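PDB 2QYT: 2-dehydropantoate 2-reductase from Porphyromonas gingivalis, which probably catalyses the NADPH-dependent reduction of ketopantoate (2-dehydropantoate) to (R)-pantoate, the second step from 3-methyl-2-oxobutanoate toward pantothenate. Local coordinates for residues F202-A211 against L230-F241; E284-R292 against P302-E310. All blocks are in the same frame, centred on the assembly; numbering follows the deposited sequence.

Contact 1 of 2, residues F202-A211 against L230-F241; sequences FMMISVTATA and LLSLLEEVAELF
Helices 202-211 and 230-241 pass with axes 9.7 Å apart and N-to-C directions 141° apart, and come nearest at V207 and L233, where the CA atoms are 5.9 Å apart. M203, V207 and A211 on one side meet L230, L233, L234, V237 and F241 on the other. V207 sits in the middle. Its CG1 and CG2 both reach L234 CD1, each at 3.6 Å. CG1 also rests near L233 CB and V237 CG1. At one end M203, a selenomethionine, lays its CG across the two methyls of V237, with V237 CG2 at 3.6 Å. The extended second torsion of M203 (chi2 172°) carries SE on to the F241 ring. SE lies 4.9 Å from the ring centroid, 30° off the normal, a Met-aromatic contact. F202 swings its ring anti to the backbone N (chi1 176°), which carries CD2 to 3.6 Å from F241 CZ. At the other end, the small A211 accepts L233: A211 CB is 3.7 Å from L233 CD2. The touching residues are buried and the contacts are mainly apolar. This is oblique antiparallel packing of helices 194-215 and 227-244 within the all-helical C-terminal domain of the ketopantoate reductase family.

Contact 2 of 2, residues E284-R292 against P302-E310; sequences ETLTGYVVR and PMYKRMYRE. With SO4 (sulfate ion), chain D.
Y304 and Y308 project from helix 302-309 onto the turn and helix of 284-292, forming a helix-helix packing in the C-terminal ketopantoate reductase domain. The axes of helices 288-292 and 302-309 pass 9.5 Å apart, at 133°. V291 is the knob between the bases of the two tyrosines: its CG2 lies 3.8 Å from Y308 CB and also packs near the Y304 backbone O. V290 covers one face of the Y304 ring. Its CG1 stands 3.7 Å from the ring centroid and only 8° off the normal, a CH-pi contact. The Y308 ring extends across the start of the other helix, its CG anti to the backbone N (chi1 173°). The hollow it fills is floored by G288, whose CA is 3.5 Å from Y308 CE1. T287 CG2 borders this ring at its edge, in plane, and E284 OE1 approaches it obliquely. A sulfate, probably from the crystallisation liquor, lies beside the CE1 edge and hydroxyl of Y308, close to G288. Its modelled approach to R292 is too short, so its exact placement is doubtful, as is the weak hydrogen bond from Y308 OH to sulfate O1. The clearer bond runs from T285 OG1 to sulfate O3, at 2.8 Å.

In the fold
Contact 1 and contact 2 have centres about 10 Å apart and pack against each other in the C-terminal helical domain. S206 of contact 1 is the polar joint. Its OG probably hydrogen-bonds Y304 OH at 2.7 Å. It also meets L286 O at 2.4 Å, unusually short, so that geometry is uncertain. E236 makes a second joint: its carboxylate takes the backbone N-H groups of M303 and Y304 at the start of helix 302-309. L233 packs on M303, and V290 also touches F202, S206 and L240. Both contacts lie apart from the N-terminal Rossmann-type domain, which is expected to bind NADPH. The sulfate at contact 2 is not evidence for a substrate site.

Contact 1 of 2, residues F202-A211 against L230-F241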
loop_
_atom_site.group_PDB
_atom_site.type_symbol
_atom_site.label_atom_id
_atom_site.label_comp_id
_atom_site.label_asym_id
_atom_site.label_seq_id
_atom_site.Cartn_x
_atom_site.Cartn_y
_atom_site.Cartn_z
ATOM N N PHE A 202 6.769 0.164 -7.062
ATOM C CA PHE A 202 5.929 0.192 -8.261
ATOM C C PHE A 202 6.624 -0.370 -9.522
ATOM O O PHE A 202 6.014 -1.074 -10.316
ATOM C CB PHE A 202 5.380 1.604 -8.548
ATOM C CG PHE A 202 4.592 1.675 -9.827
ATOM C CD1 PHE A 202 3.235 1.294 -9.847
ATOM C CD2 PHE A 202 5.207 2.058 -11.017
ATOM C CE1 PHE A 202 2.491 1.326 -11.016
ATOM C CE2 PHE A 202 4.491 2.071 -12.207
ATOM C CZ PHE A 202 3.129 1.713 -12.210
HETATM N N MSE A 203 7.890 -0.022 -9.710
HETATM C CA MSE A 203 8.672 -0.507 -10.847
HETATM C C MSE A 203 8.767 -2.040 -10.856
HETATM O O MSE A 203 8.496 -2.662 -11.885
HETATM C CB MSE A 203 10.054 0.129 -10.854
HETATM C CG MSE A 203 10.083 1.590 -11.267
HETATM SE SE MSE A 203 11.869 2.387 -10.993
HETATM C CE MSE A 203 12.457 1.312 -9.488
HETATM N N MSE A 204 9.095 -2.627 -9.703
HETATM C CA MSE A 204 9.167 -4.075 -9.516
HETATM C C MSE A 204 7.863 -4.793 -9.870
HETATM O O MSE A 204 7.844 -5.785 -10.592
HETATM C CB MSE A 204 9.488 -4.375 -8.057
HETATM C CG MSE A 204 10.889 -4.013 -7.634
HETATM SE SE MSE A 204 12.210 -5.157 -8.474
HETATM C CE MSE A 204 11.555 -6.892 -7.824
ATOM N N ILE A 205 6.762 -4.292 -9.324
ATOM C CA ILE A 205 5.469 -4.930 -9.533
ATOM C C ILE A 205 4.897 -4.593 -10.910
ATOM O O ILE A 205 4.207 -5.402 -11.509
ATOM C CB ILE A 205 4.479 -4.619 -8.402
ATOM C CG1 ILE A 205 3.111 -5.226 -8.713
ATOM C CG2 ILE A 205 4.351 -3.138 -8.211
ATOM C CD1 ILE A 205 2.060 -5.021 -7.653
ATOM N N SER A 206 5.205 -3.407 -11.421
ATOM C CA SER A 206 4.877 -3.080 -12.804
ATOM C C SER A 206 5.568 -4.105 -13.725
ATOM O O SER A 206 4.904 -4.896 -14.393
ATOM C CB SER A 206 5.288 -1.634 -13.116
ATOM O OG SER A 206 4.994 -1.261 -14.447
ATOM N N VAL A 207 6.896 -4.150 -13.715
ATOM C CA VAL A 207 7.604 -5.068 -14.639
ATOM C C VAL A 207 7.115 -6.508 -14.461
ATOM O O VAL A 207 6.731 -7.145 -15.437
ATOM C CB VAL A 207 9.153 -4.979 -14.579
ATOM C CG1 VAL A 207 9.643 -3.542 -14.844
ATOM C CG2 VAL A 207 9.680 -5.504 -13.268
ATOM N N THR A 208 7.079 -6.978 -13.212
ATOM C CA THR A 208 6.702 -8.359 -12.877
ATOM C C THR A 208 5.275 -8.692 -13.306
ATOM O O THR A 208 5.044 -9.720 -13.949
ATOM C CB THR A 208 6.871 -8.658 -11.367
ATOM O OG1 THR A 208 8.227 -8.417 -10.976
ATOM C CG2 THR A 208 6.493 -10.100 -11.052
ATOM N N ALA A 209 4.332 -7.816 -12.962
ATOM C CA ALA A 209 2.938 -7.999 -13.369
ATOM C C ALA A 209 2.813 -8.016 -14.890
ATOM O O ALA A 209 2.281 -8.970 -15.451
ATOM C CB ALA A 209 2.022 -6.945 -12.745
ATOM N N THR A 210 3.326 -6.998 -15.572
ATOM C CA THR A 210 3.163 -6.978 -17.032
ATOM C C THR A 210 3.846 -8.168 -17.734
ATOM O O THR A 210 3.232 -8.810 -18.574
ATOM C CB THR A 210 3.422 -5.581 -17.728
ATOM O OG1 THR A 210 4.203 -5.752 -18.926
ATOM C CG2 THR A 210 4.095 -4.596 -16.814
ATOM N N ALA A 211 5.084 -8.468 -17.345
ATOM C CA ALA A 211 5.867 -9.571 -17.930
ATOM C C ALA A 211 5.250 -10.959 -17.744
ATOM O O ALA A 211 5.162 -11.717 -18.713
ATOM C CB ALA A 211 7.319 -9.545 -17.431
ATOM N N LEU A 230 12.780 -8.813 -20.283
ATOM C CA LEU A 230 12.671 -8.412 -18.897
ATOM C C LEU A 230 13.488 -7.148 -18.660
ATOM O O LEU A 230 12.969 -6.169 -18.143
ATOM C CB LEU A 230 13.054 -9.558 -17.957
ATOM C CG LEU A 230 12.671 -9.540 -16.472
ATOM C CD1 LEU A 230 11.263 -9.037 -16.152
ATOM C CD2 LEU A 230 12.826 -10.950 -15.963
ATOM N N LEU A 231 14.732 -7.164 -19.113
ATOM C CA LEU A 231 15.632 -6.013 -19.038
ATOM C C LEU A 231 15.143 -4.788 -19.817
ATOM O O LEU A 231 15.334 -3.651 -19.378
ATOM C CB LEU A 231 17.020 -6.406 -19.521
ATOM C CG LEU A 231 18.124 -5.354 -19.580
ATOM C CD1 LEU A 231 18.410 -4.808 -18.191
ATOM C CD2 LEU A 231 19.391 -5.971 -20.194
ATOM N N SER A 232 14.547 -5.018 -20.977
ATOM C CA SER A 232 13.893 -3.948 -21.706
ATOM C C SER A 232 12.816 -3.245 -20.871
ATOM O O SER A 232 12.698 -2.044 -20.949
ATOM C CB SER A 232 13.286 -4.461 -22.998
ATOM O OG SER A 232 14.335 -4.855 -23.842
ATOM N N LEU A 233 12.037 -4.008 -20.112
ATOM C CA LEU A 233 10.996 -3.468 -19.226
ATOM C C LEU A 233 11.615 -2.666 -18.061
ATOM O O LEU A 233 11.139 -1.577 -17.701
ATOM C CB LEU A 233 10.116 -4.612 -18.688
ATOM C CG LEU A 233 8.674 -4.839 -19.162
ATOM C CD1 LEU A 233 8.392 -4.485 -20.623
ATOM C CD2 LEU A 233 8.209 -6.237 -18.855
ATOM N N LEU A 234 12.677 -3.213 -17.489
ATOM C CA LEU A 234 13.390 -2.577 -16.395
ATOM C C LEU A 234 13.955 -1.208 -16.811
ATOM O O LEU A 234 13.793 -0.213 -16.098
ATOM C CB LEU A 234 14.482 -3.516 -15.886
ATOM C CG LEU A 234 14.364 -4.309 -14.557
ATOM C CD1 LEU A 234 13.029 -4.230 -13.822
ATOM C CD2 LEU A 234 14.823 -5.780 -14.706
ATOM N N GLU A 235 14.566 -1.162 -17.989
ATOM C CA GLU A 235 15.183 0.055 -18.530
ATOM C C GLU A 235 14.132 1.100 -18.886
ATOM O O GLU A 235 14.360 2.301 -18.700
ATOM C CB GLU A 235 16.030 -0.253 -19.769
ATOM C CG GLU A 235 17.374 -0.935 -19.493
ATOM C CD GLU A 235 18.209 -1.129 -20.763
ATOM O OE1 GLU A 235 19.430 -1.412 -20.626
ATOM O OE2 GLU A 235 17.662 -1.010 -21.898
ATOM N N GLU A 236 12.990 0.628 -19.386
ATOM C CA GLU A 236 11.896 1.490 -19.800
ATOM C C GLU A 236 11.231 2.225 -18.615
ATOM O O GLU A 236 11.155 3.464 -18.619
ATOM C CB GLU A 236 10.870 0.696 -20.613
ATOM C CG GLU A 236 11.193 0.645 -22.091
ATOM C CD GLU A 236 10.226 -0.203 -22.892
ATOM O OE1 GLU A 236 9.137 -0.534 -22.365
ATOM O OE2 GLU A 236 10.564 -0.540 -24.058
ATOM N N VAL A 237 10.766 1.454 -17.628
ATOM C CA VAL A 237 10.192 1.990 -16.397
ATOM C C VAL A 237 11.200 2.907 -15.697
ATOM O O VAL A 237 10.820 3.951 -15.157
ATOM C CB VAL A 237 9.621 0.847 -15.439
ATOM C CG1 VAL A 237 10.710 0.158 -14.607
ATOM C CG2 VAL A 237 8.480 1.396 -14.524
ATOM N N ALA A 238 12.479 2.533 -15.735
ATOM C CA ALA A 238 13.542 3.325 -15.109
ATOM C C ALA A 238 13.758 4.636 -15.843
ATOM O O ALA A 238 13.885 5.685 -15.196
ATOM C CB ALA A 238 14.834 2.548 -15.011
ATOM N N GLU A 239 13.769 4.572 -17.180
ATOM C CA GLU A 239 13.823 5.759 -18.041
ATOM C C GLU A 239 12.627 6.684 -17.797
ATOM O O GLU A 239 12.801 7.903 -17.728
ATOM C CB GLU A 239 13.879 5.356 -19.523
ATOM C CG GLU A 239 14.260 6.480 -20.492
ATOM C CD GLU A 239 14.292 6.033 -21.953
ATOM O OE1 GLU A 239 13.969 4.852 -22.252
ATOM O OE2 GLU A 239 14.641 6.879 -22.809
ATOM N N LEU A 240 11.429 6.098 -17.680
ATOM C CA LEU A 240 10.199 6.859 -17.401
ATOM C C LEU A 240 10.368 7.700 -16.141
ATOM O O LEU A 240 10.167 8.919 -16.157
ATOM C CB LEU A 240 8.975 5.938 -17.241
ATOM C CG LEU A 240 7.626 6.595 -16.852
ATOM C CD1 LEU A 240 6.468 5.782 -17.351
ATOM C CD2 LEU A 240 7.442 6.837 -15.363
ATOM N N PHE A 241 10.739 7.026 -15.057
ATOM C CA PHE A 241 10.882 7.667 -13.768
ATOM C C PHE A 241 12.036 8.657 -13.757
ATOM O O PHE A 241 11.904 9.765 -13.217
ATOM C CB PHE A 241 10.959 6.623 -12.648
ATOM C CG PHE A 241 9.610 6.075 -12.263
ATOM C CD1 PHE A 241 9.024 5.045 -12.989
ATOM C CD2 PHE A 241 8.902 6.623 -11.207
ATOM C CE1 PHE A 241 7.759 4.559 -12.662
ATOM C CE2 PHE A 241 7.636 6.139 -10.868
ATOM C CZ PHE A 241 7.070 5.102 -11.603
#

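Contact 2 of 2, residues E284-R292 against P302-E310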
loop_
_atom_site.group_PDB
_atom_site.type_symbol
_atom_site.label_atom_id
_atom_site.label_comp_id
_atom_site.label_asym_id
_atom_site.label_seq_id
_atom_site.Cartn_x
_atom_site.Cartn_y
_atom_site.Cartn_z
ATOM N N GLU A 284 -5.664 -2.888 -13.860
ATOM C CA GLU A 284 -4.474 -3.139 -14.666
ATOM C C GLU A 284 -3.834 -1.829 -15.100
ATOM O O GLU A 284 -3.930 -1.414 -16.259
ATOM C CB GLU A 284 -4.809 -3.973 -15.893
ATOM C CG GLU A 284 -3.651 -4.815 -16.371
ATOM C CD GLU A 284 -3.392 -4.635 -17.845
ATOM O OE1 GLU A 284 -2.872 -3.560 -18.224
ATOM O OE2 GLU A 284 -3.698 -5.564 -18.625
ATOM N N THR A 285 -3.200 -1.174 -14.133
ATOM C CA THR A 285 -2.461 0.062 -14.375
ATOM C C THR A 285 -1.111 -0.013 -13.622
ATOM O O THR A 285 -0.573 0.958 -13.058
ATOM C CB THR A 285 -3.313 1.308 -14.081
ATOM O OG1 THR A 285 -4.574 1.188 -14.766
ATOM C CG2 THR A 285 -2.626 2.547 -14.578
ATOM N N LEU A 286 -0.598 -1.232 -13.624
ATOM C CA LEU A 286 0.802 -1.480 -13.418
ATOM C C LEU A 286 1.419 -1.432 -14.819
ATOM O O LEU A 286 2.624 -1.490 -14.978
ATOM C CB LEU A 286 0.975 -2.838 -12.733
ATOM C CG LEU A 286 0.123 -2.909 -11.452
ATOM C CD1 LEU A 286 -0.346 -4.322 -11.118
ATOM C CD2 LEU A 286 0.845 -2.263 -10.271
ATOM N N THR A 287 0.559 -1.274 -15.823
ATOM C CA THR A 287 0.932 -1.246 -17.243
ATOM C C THR A 287 0.445 0.050 -17.916
ATOM O O THR A 287 1.256 0.816 -18.450
ATOM C CB THR A 287 0.342 -2.472 -17.995
ATOM O OG1 THR A 287 0.262 -3.598 -17.101
ATOM C CG2 THR A 287 1.187 -2.830 -19.195
ATOM N N GLY A 288 -0.870 0.291 -17.874
ATOM C CA GLY A 288 -1.470 1.447 -18.532
ATOM C C GLY A 288 -0.856 2.769 -18.122
ATOM O O GLY A 288 -0.611 3.636 -18.965
ATOM N N TYR A 289 -0.589 2.905 -16.824
ATOM C CA TYR A 289 -0.019 4.122 -16.254
ATOM C C TYR A 289 1.273 4.499 -16.961
ATOM O O TYR A 289 1.411 5.642 -17.441
ATOM C CB TYR A 289 0.250 3.956 -14.748
ATOM C CG TYR A 289 1.038 5.110 -14.178
ATOM C CD1 TYR A 289 0.418 6.337 -13.896
ATOM C CD2 TYR A 289 2.412 5.000 -13.972
ATOM C CE1 TYR A 289 1.149 7.417 -13.399
ATOM C CE2 TYR A 289 3.155 6.073 -13.480
ATOM C CZ TYR A 289 2.520 7.276 -13.188
ATOM O OH TYR A 289 3.266 8.327 -12.692
ATOM N N VAL A 290 2.190 3.513 -17.002
ATOM C CA VAL A 290 3.516 3.587 -17.623
ATOM C C VAL A 290 3.459 4.079 -19.079
ATOM O O VAL A 290 4.091 5.089 -19.421
ATOM C CB VAL A 290 4.266 2.203 -17.537
ATOM C CG1 VAL A 290 5.746 2.372 -17.836
ATOM C CG2 VAL A 290 4.099 1.580 -16.165
ATOM N N VAL A 291 2.667 3.407 -19.921
ATOM C CA VAL A 291 2.461 3.836 -21.310
ATOM C C VAL A 291 2.052 5.324 -21.424
ATOM O O VAL A 291 2.594 6.095 -22.237
ATOM C CB VAL A 291 1.397 2.930 -22.021
ATOM C CG1 VAL A 291 0.963 3.518 -23.376
ATOM C CG2 VAL A 291 1.925 1.494 -22.187
ATOM N N ARG A 292 1.089 5.728 -20.604
ATOM C CA ARG A 292 0.566 7.064 -20.711
ATOM C C ARG A 292 1.474 8.135 -20.136
ATOM O O ARG A 292 1.572 9.233 -20.693
ATOM C CB ARG A 292 -0.832 7.125 -20.134
ATOM C CG ARG A 292 -1.870 6.640 -21.131
ATOM C CD ARG A 292 -3.277 6.839 -20.607
ATOM N NE ARG A 292 -3.966 5.552 -20.559
ATOM C CZ ARG A 292 -3.903 4.698 -19.530
ATOM N NH1 ARG A 292 -3.205 4.980 -18.421
ATOM N NH2 ARG A 292 -4.557 3.557 -19.611
ATOM N N PRO A 302 8.858 1.040 -26.281
ATOM C CA PRO A 302 8.307 0.032 -27.188
ATOM C C PRO A 302 7.851 -1.277 -26.529
ATOM O O PRO A 302 6.790 -1.781 -26.880
ATOM C CB PRO A 302 9.448 -0.213 -28.191
ATOM C CG PRO A 302 10.679 0.273 -27.519
ATOM C CD PRO A 302 10.250 1.393 -26.625
HETATM N N MSE A 303 8.636 -1.813 -25.598
HETATM C CA MSE A 303 8.302 -3.082 -24.933
HETATM C C MSE A 303 7.018 -3.012 -24.101
HETATM O O MSE A 303 6.165 -3.903 -24.196
HETATM C CB MSE A 303 9.456 -3.552 -24.045
HETATM C CG MSE A 303 9.401 -5.041 -23.629
HETATM SE SE MSE A 303 9.502 -6.339 -25.128
HETATM C CE MSE A 303 11.127 -5.731 -26.035
ATOM N N TYR A 304 6.900 -1.970 -23.275
ATOM C CA TYR A 304 5.666 -1.716 -22.539
ATOM C C TYR A 304 4.474 -1.542 -23.478
ATOM O O TYR A 304 3.405 -2.085 -23.215
ATOM C CB TYR A 304 5.814 -0.493 -21.644
ATOM C CG TYR A 304 6.134 -0.823 -20.214
ATOM C CD1 TYR A 304 7.452 -0.853 -19.764
ATOM C CD2 TYR A 304 5.113 -1.100 -19.298
ATOM C CE1 TYR A 304 7.756 -1.162 -18.444
ATOM C CE2 TYR A 304 5.404 -1.407 -17.961
ATOM C CZ TYR A 304 6.724 -1.433 -17.546
ATOM O OH TYR A 304 7.008 -1.723 -16.238
ATOM N N LYS A 305 4.664 -0.805 -24.574
ATOM C CA LYS A 305 3.581 -0.541 -25.532
ATOM C C LYS A 305 3.134 -1.797 -26.279
ATOM O O LYS A 305 1.943 -2.009 -26.467
ATOM C CB LYS A 305 3.963 0.570 -26.510
ATOM C CG LYS A 305 4.132 1.939 -25.864
ATOM C CD LYS A 305 3.962 3.061 -26.880
ATOM C CE LYS A 305 5.254 3.406 -27.618
ATOM N NZ LYS A 305 5.617 2.431 -28.687
ATOM N N ARG A 306 4.093 -2.624 -26.694
ATOM C CA ARG A 306 3.806 -3.932 -27.292
ATOM C C ARG A 306 3.021 -4.781 -26.289
ATOM O O ARG A 306 2.018 -5.392 -26.641
ATOM C CB ARG A 306 5.111 -4.649 -27.696
ATOM C CG ARG A 306 4.937 -5.805 -28.687
ATOM C CD ARG A 306 5.644 -7.106 -28.237
ATOM N NE ARG A 306 7.088 -7.162 -28.524
ATOM C CZ ARG A 306 7.870 -8.234 -28.328
ATOM N NH1 ARG A 306 7.372 -9.371 -27.844
ATOM N NH2 ARG A 306 9.167 -8.173 -28.617
HETATM N N MSE A 307 3.477 -4.781 -25.038
HETATM C CA MSE A 307 2.901 -5.599 -23.959
HETATM C C MSE A 307 1.478 -5.161 -23.549
HETATM O O MSE A 307 0.575 -5.997 -23.422
HETATM C CB MSE A 307 3.853 -5.589 -22.746
HETATM C CG MSE A 307 4.178 -6.959 -22.135
HETATM SE SE MSE A 307 6.111 -7.340 -22.016
HETATM C CE MSE A 307 6.116 -9.121 -21.272
ATOM N N TYR A 308 1.290 -3.856 -23.351
ATOM C CA TYR A 308 -0.005 -3.286 -22.958
ATOM C C TYR A 308 -1.060 -3.523 -24.029
ATOM O O TYR A 308 -2.052 -4.215 -23.796
ATOM C CB TYR A 308 0.127 -1.777 -22.663
ATOM C CG TYR A 308 -1.196 -1.080 -22.409
ATOM C CD1 TYR A 308 -1.803 -1.134 -21.152
ATOM C CD2 TYR A 308 -1.850 -0.375 -23.426
ATOM C CE1 TYR A 308 -3.020 -0.514 -20.917
ATOM C CE2 TYR A 308 -3.070 0.254 -23.194
ATOM C CZ TYR A 308 -3.646 0.181 -21.936
ATOM O OH TYR A 308 -4.849 0.800 -21.687
ATOM N N ARG A 309 -0.808 -2.946 -25.202
ATOM C CA ARG A 309 -1.712 -2.974 -26.345
ATOM C C ARG A 309 -2.119 -4.394 -26.751
ATOM O O ARG A 309 -3.307 -4.662 -26.975
ATOM C CB ARG A 309 -1.056 -2.238 -27.525
ATOM C CG ARG A 309 -1.885 -2.147 -28.805
ATOM C CD ARG A 309 -1.336 -1.063 -29.727
ATOM N NE ARG A 309 -2.195 -0.832 -30.890
ATOM C CZ ARG A 309 -2.255 0.311 -31.572
ATOM N NH1 ARG A 309 -1.513 1.354 -31.215
ATOM N NH2 ARG A 309 -3.068 0.416 -32.616
ATOM N N GLU A 310 -1.137 -5.296 -26.822
ATOM C CA GLU A 310 -1.337 -6.623 -27.419
ATOM C C GLU A 310 -1.754 -7.743 -26.438
ATOM O O GLU A 310 -1.754 -8.934 -26.798
ATOM C CB GLU A 310 -0.135 -7.011 -28.294
ATOM C CG GLU A 310 -0.034 -6.176 -29.588
ATOM C CD GLU A 310 1.354 -6.193 -30.229
ATOM O OE1 GLU A 310 1.573 -5.402 -31.177
ATOM O OE2 GLU A 310 2.223 -6.988 -29.791
HETATM S S SO4 D . -5.715 1.161 -18.628
HETATM O O1 SO4 D . -4.281 1.212 -18.896
HETATM O O2 SO4 D . -6.275 -0.145 -19.003
HETATM O O3 SO4 D . -5.940 1.402 -17.189
HETATM O O4 SO4 D . -6.346 2.186 -19.455
#